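Local coordinates for protein cyanuric acid amidohydrolase (Azorhizobium caulinodans, PDB 4NQ3) that hydrolyses the s-triazine ring of cyanuric acid, opening it to carboxybiuret, a step in the breakdown of herbicides such as atrazine, at residues 146-154 with 219-227. Numbering follows the deposited sequence.
Sequences DPEDVHFVQ and WSARASCSS. With BR8 (barbituric acid), chain C.
Val153 and Ala223 pair in register, as do Gln154 and Ser224, where strands 150-154 and 223-227 run parallel at 21° to each other. Within this chain the first is an inner strand and the second an edge strand of a four-stranded mixed sheet, in what is assigned as repeating unit B of three, a worked example of an edge strand whose C-terminal end carries active-site residues. Val153 N donates almost straight to Arg222 O (2.9 Å), meeting it from above the carbonyl plane, and Val153 O accepts from Ser224 N (2.8 Å). Before the strand, Arg222 lays its aliphatic chain along the carbonyls of His151 and Val150; a bend at chi3 (-67°) brings the guanidinium edge toward Val150 O, to which NH1 gives a weak bond (3.3 Å). NH2 has its main partner in Glu201; Glu148, its side chain crossing that of Arg222 at about a right angle, adds a long salt bridge. A leucine here would probably cost Glu201 this positive partner and Val150 O its weak NH1 donor. Further on, Phe152 brings CZ obliquely against Ser224 CB. Gln154, its CG anti to the backbone N (chi1 -178°), bends at chi2 and turns its amide alongside Ser224; one water accepts from NE2 and donates to Ser224 OG. Beyond, the nucleophile Ser226 bonds through OG to Lys156 NZ, and Ser227 grips barbituric acid twice through its backbone: N to O8 at 2.6 Å, and O from N1 at 2.8 Å.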
ATOM      1  N   ASP A 146      21.105 -40.033   4.366  1.00 61.92           N
ATOM      2  CA  ASP A 146      21.246 -39.756   2.939  1.00 58.16           C
ATOM      3  C   ASP A 146      20.554 -38.438   2.567  1.00 51.28           C
ATOM      4  O   ASP A 146      19.336 -38.290   2.699  1.00 46.53           O
ATOM      5  CB  ASP A 146      20.670 -40.922   2.133  1.00 62.69           C
ATOM      6  CG  ASP A 146      21.065 -40.881   0.679  1.00 71.04           C
ATOM      7  OD1 ASP A 146      21.634 -39.848   0.253  1.00 69.79           O
ATOM      8  OD2 ASP A 146      20.844 -41.904  -0.021  1.00 77.77           O
ATOM      9  N   PRO A 147      21.331 -37.457   2.108  1.00 49.28           N
ATOM     10  CA  PRO A 147      20.684 -36.203   1.723  1.00 48.65           C
ATOM     11  C   PRO A 147      19.653 -36.375   0.590  1.00 48.34           C
ATOM     12  O   PRO A 147      18.712 -35.596   0.524  1.00 49.52           O
ATOM     13  CB  PRO A 147      21.862 -35.322   1.285  1.00 45.91           C
ATOM     14  CG  PRO A 147      23.021 -35.875   2.017  1.00 44.34           C
ATOM     15  CD  PRO A 147      22.795 -37.361   2.054  1.00 46.53           C
ATOM     16  N   GLU A 148      19.784 -37.377  -0.271  1.00 50.93           N
ATOM     17  CA  GLU A 148      18.793 -37.509  -1.334  1.00 54.18           C
ATOM     18  C   GLU A 148      17.438 -37.897  -0.761  1.00 49.87           C
ATOM     19  O   GLU A 148      16.421 -37.809  -1.448  1.00 55.38           O
ATOM     20  CB  GLU A 148      19.239 -38.518  -2.405  1.00 65.47           C
ATOM     21  CG  GLU A 148      20.422 -38.034  -3.251  1.00 82.37           C
ATOM     22  CD  GLU A 148      20.087 -36.773  -4.080  1.00 93.46           C
ATOM     23  OE1 GLU A 148      20.494 -35.649  -3.677  1.00 93.54           O
ATOM     24  OE2 GLU A 148      19.419 -36.905  -5.133  1.00 96.26           O
ATOM     25  N   ASP A 149      17.406 -38.237   0.520  1.00 45.84           N
ATOM     26  CA  ASP A 149      16.147 -38.587   1.151  1.00 45.47           C
ATOM     27  C   ASP A 149      15.519 -37.380   1.830  1.00 40.37           C
ATOM     28  O   ASP A 149      14.458 -37.494   2.428  1.00 44.47           O
ATOM     29  CB  ASP A 149      16.342 -39.716   2.162  1.00 56.59           C
ATOM     30  CG  ASP A 149      16.585 -41.054   1.489  1.00 72.74           C
ATOM     31  OD1 ASP A 149      15.986 -41.299   0.415  1.00 76.15           O
ATOM     32  OD2 ASP A 149      17.370 -41.860   2.030  1.00 80.68           O
ATOM     33  N   VAL A 150      16.172 -36.228   1.736  1.00 35.51           N
ATOM     34  CA  VAL A 150      15.594 -34.984   2.221  1.00 32.68           C
ATOM     35  C   VAL A 150      14.823 -34.321   1.095  1.00 32.70           C
ATOM     36  O   VAL A 150      15.337 -34.157  -0.001  1.00 36.83           O
ATOM     37  CB  VAL A 150      16.682 -34.024   2.753  1.00 31.65           C
ATOM     38  CG1 VAL A 150      16.118 -32.640   2.974  1.00 29.26           C
ATOM     39  CG2 VAL A 150      17.289 -34.569   4.047  1.00 31.80           C
ATOM     40  N   HIS A 151      13.602 -33.891   1.372  1.00 34.80           N
ATOM     41  CA  HIS A 151      12.758 -33.341   0.316  1.00 35.06           C
ATOM     42  C   HIS A 151      12.417 -31.875   0.481  1.00 37.52           C
ATOM     43  O   HIS A 151      12.052 -31.213  -0.480  1.00 47.31           O
ATOM     44  CB  HIS A 151      11.474 -34.154   0.204  1.00 33.11           C
ATOM     45  CG  HIS A 151      11.683 -35.450  -0.498  1.00 45.55           C
ATOM     46  ND1 HIS A 151      11.547 -35.576  -1.865  1.00 46.02           N
ATOM     47  CD2 HIS A 151      12.076 -36.661  -0.041  1.00 41.74           C
ATOM     48  CE1 HIS A 151      11.831 -36.816  -2.216  1.00 47.87           C
ATOM     49  NE2 HIS A 151      12.159 -37.493  -1.130  1.00 47.24           N
ATOM     50  N   PHE A 152      12.566 -31.358   1.688  1.00 35.03           N
ATOM     51  CA  PHE A 152      12.184 -29.996   1.953  1.00 29.77           C
ATOM     52  C   PHE A 152      12.757 -29.543   3.280  1.00 24.47           C
ATOM     53  O   PHE A 152      12.596 -30.222   4.274  1.00 26.70           O
ATOM     54  CB  PHE A 152      10.680 -29.914   1.971  1.00 33.24           C
ATOM     55  CG  PHE A 152      10.150 -28.533   1.916  1.00 32.82           C
ATOM     56  CD1 PHE A 152      10.063 -27.873   0.703  1.00 27.27           C
ATOM     57  CD2 PHE A 152       9.691 -27.908   3.072  1.00 28.42           C
ATOM     58  CE1 PHE A 152       9.545 -26.605   0.628  1.00 27.16           C
ATOM     59  CE2 PHE A 152       9.170 -26.617   3.012  1.00 30.47           C
ATOM     60  CZ  PHE A 152       9.090 -25.967   1.779  1.00 30.40           C
ATOM     61  N   VAL A 153      13.490 -28.441   3.291  1.00 23.81           N
ATOM     62  CA  VAL A 153      13.983 -27.899   4.547  1.00 22.33           C
ATOM     63  C   VAL A 153      13.439 -26.491   4.763  1.00 25.84           C
ATOM     64  O   VAL A 153      13.799 -25.557   4.042  1.00 29.28           O
ATOM     65  CB  VAL A 153      15.504 -27.890   4.590  1.00 23.22           C
ATOM     66  CG1 VAL A 153      15.992 -27.368   5.938  1.00 22.21           C
ATOM     67  CG2 VAL A 153      15.990 -29.292   4.362  1.00 32.40           C
ATOM     68  N   GLN A 154      12.535 -26.360   5.734  1.00 24.02           N
ATOM     69  CA  GLN A 154      11.952 -25.073   6.096  1.00 26.20           C
ATOM     70  C   GLN A 154      12.830 -24.389   7.130  1.00 18.45           C
ATOM     71  O   GLN A 154      13.230 -25.012   8.079  1.00 28.99           O
ATOM     72  CB  GLN A 154      10.534 -25.279   6.626  1.00 24.37           C
ATOM     73  CG  GLN A 154       9.801 -24.030   6.999  1.00 20.64           C
ATOM     74  CD  GLN A 154       9.671 -23.085   5.843  1.00 25.89           C
ATOM     75  OE1 GLN A 154       9.147 -23.434   4.783  1.00 31.59           O
ATOM     76  NE2 GLN A 154      10.174 -21.874   6.026  1.00 31.60           N
ATOM     77  N   TRP A 219      22.319 -22.461  -5.743  1.00 27.09           N
ATOM     78  CA  TRP A 219      21.042 -22.600  -5.072  1.00 26.42           C
ATOM     79  C   TRP A 219      20.754 -24.037  -4.681  1.00 33.53           C
ATOM     80  O   TRP A 219      21.352 -24.976  -5.209  1.00 33.94           O
ATOM     81  CB  TRP A 219      19.890 -22.059  -5.927  1.00 26.62           C
ATOM     82  CG  TRP A 219      19.806 -22.578  -7.331  1.00 33.55           C
ATOM     83  CD1 TRP A 219      20.318 -21.987  -8.457  1.00 28.15           C
ATOM     84  CD2 TRP A 219      19.146 -23.779  -7.774  1.00 34.35           C
ATOM     85  NE1 TRP A 219      20.023 -22.751  -9.563  1.00 30.01           N
ATOM     86  CE2 TRP A 219      19.311 -23.855  -9.170  1.00 31.26           C
ATOM     87  CE3 TRP A 219      18.435 -24.796  -7.123  1.00 37.96           C
ATOM     88  CZ2 TRP A 219      18.790 -24.906  -9.926  1.00 28.83           C
ATOM     89  CZ3 TRP A 219      17.921 -25.842  -7.884  1.00 33.53           C
ATOM     90  CH2 TRP A 219      18.105 -25.886  -9.268  1.00 33.78           C
ATOM     91  N   SER A 220      19.851 -24.180  -3.716  1.00 31.96           N
ATOM     92  CA  SER A 220      19.359 -25.474  -3.261  1.00 32.61           C
ATOM     93  C   SER A 220      18.001 -25.771  -3.878  1.00 36.92           C
ATOM     94  O   SER A 220      17.161 -24.876  -4.027  1.00 42.30           O
ATOM     95  CB  SER A 220      19.245 -25.505  -1.734  1.00 29.95           C
ATOM     96  OG  SER A 220      18.327 -26.510  -1.338  1.00 27.39           O
ATOM     97  N   ALA A 221      17.772 -27.030  -4.218  1.00 35.63           N
ATOM     98  CA  ALA A 221      16.457 -27.444  -4.696  1.00 37.05           C
ATOM     99  C   ALA A 221      15.521 -27.766  -3.523  1.00 37.68           C
ATOM    100  O   ALA A 221      14.371 -28.164  -3.726  1.00 32.62           O
ATOM    101  CB  ALA A 221      16.589 -28.654  -5.614  1.00 36.17           C
ATOM    102  N   ARG A 222      15.999 -27.597  -2.297  1.00 24.40           N
ATOM    103  CA  ARG A 222      15.183 -28.025  -1.189  1.00 30.44           C
ATOM    104  C   ARG A 222      14.989 -26.971  -0.113  1.00 33.77           C
ATOM    105  O   ARG A 222      14.111 -27.108   0.755  1.00 38.02           O
ATOM    106  CB  ARG A 222      15.777 -29.298  -0.607  1.00 29.74           C
ATOM    107  CG  ARG A 222      15.263 -30.479  -1.402  1.00 37.64           C
ATOM    108  CD  ARG A 222      16.151 -31.676  -1.369  1.00 41.17           C
ATOM    109  NE  ARG A 222      17.413 -31.431  -2.043  1.00 36.99           N
ATOM    110  CZ  ARG A 222      18.452 -32.239  -1.922  1.00 43.12           C
ATOM    111  NH1 ARG A 222      18.338 -33.332  -1.188  1.00 43.05           N
ATOM    112  NH2 ARG A 222      19.596 -31.965  -2.529  1.00 52.66           N
ATOM    113  N   ALA A 223      15.758 -25.893  -0.209  1.00 31.46           N
ATOM    114  CA  ALA A 223      15.674 -24.806   0.758  1.00 31.31           C
ATOM    115  C   ALA A 223      14.349 -24.056   0.662  1.00 32.95           C
ATOM    116  O   ALA A 223      13.889 -23.721  -0.430  1.00 31.11           O
ATOM    117  CB  ALA A 223      16.852 -23.833   0.572  1.00 30.52           C
ATOM    118  N   SER A 224      13.731 -23.807   1.812  1.00 32.00           N
ATOM    119  CA  SER A 224      12.611 -22.883   1.866  1.00 27.47           C
ATOM    120  C   SER A 224      12.749 -21.963   3.082  1.00 25.80           C
ATOM    121  O   SER A 224      12.567 -22.381   4.209  1.00 24.65           O
ATOM    122  CB  SER A 224      11.299 -23.636   1.905  1.00 25.87           C
ATOM    123  OG  SER A 224      10.235 -22.734   2.138  1.00 30.88           O
ATOM    124  N   CYS A 225      13.094 -20.703   2.854  1.00 29.98           N
ATOM    125  CA  CYS A 225      13.381 -19.798   3.959  1.00 27.64           C
ATOM    126  C   CYS A 225      12.388 -18.665   4.092  1.00 26.71           C
ATOM    127  O   CYS A 225      11.973 -18.063   3.103  1.00 35.37           O
ATOM    128  CB  CYS A 225      14.774 -19.251   3.787  1.00 27.27           C
ATOM    129  SG  CYS A 225      15.899 -20.632   3.638  1.00 41.60           S
ATOM    130  N   SER A 226      12.011 -18.386   5.331  1.00 23.35           N
ATOM    131  CA  SER A 226      11.011 -17.384   5.654  1.00 19.34           C
ATOM    132  C   SER A 226      11.547 -16.516   6.793  1.00 21.49           C
ATOM    133  O   SER A 226      11.929 -17.025   7.861  1.00 20.68           O
ATOM    134  CB  SER A 226       9.694 -18.060   6.038  1.00 24.58           C
ATOM    135  OG  SER A 226       8.719 -17.121   6.426  1.00 25.81           O
ATOM    136  N   SER A 227      11.616 -15.212   6.546  1.00 19.08           N
ATOM    137  CA  SER A 227      12.227 -14.282   7.484  1.00 18.80           C
ATOM    138  C   SER A 227      11.126 -13.632   8.338  1.00 18.32           C
ATOM    139  O   SER A 227       9.984 -13.551   7.918  1.00 18.65           O
ATOM    140  CB  SER A 227      13.053 -13.245   6.716  1.00 19.35           C
ATOM    141  OG  SER A 227      13.802 -12.399   7.571  1.00 19.17           O
TER
HETATM  142  N1  BR8 C 401       8.492 -13.807   5.554  1.00 21.67           N
HETATM  143  C2  BR8 C 401       7.147 -13.929   5.613  1.00 23.39           C
HETATM  144  O2  BR8 C 401       6.583 -13.570   6.629  1.00 22.38           O
HETATM  145  N3  BR8 C 401       6.447 -14.432   4.553  1.00 31.64           N
HETATM  146  C4  BR8 C 401       7.093 -14.839   3.357  1.00 29.46           C
HETATM  147  O4  BR8 C 401       6.430 -15.279   2.424  1.00 35.02           O
HETATM  148  C5  BR8 C 401       8.612 -14.793   3.178  1.00 22.87           C
HETATM  149  C6  BR8 C 401       9.226 -14.200   4.438  1.00 18.61           C
HETATM  150  O8  BR8 C 401      10.426 -14.049   4.492  1.00 24.37           O
HETATM  151  O   HOH W   1       9.077 -20.513   3.561  1.00 41.11           O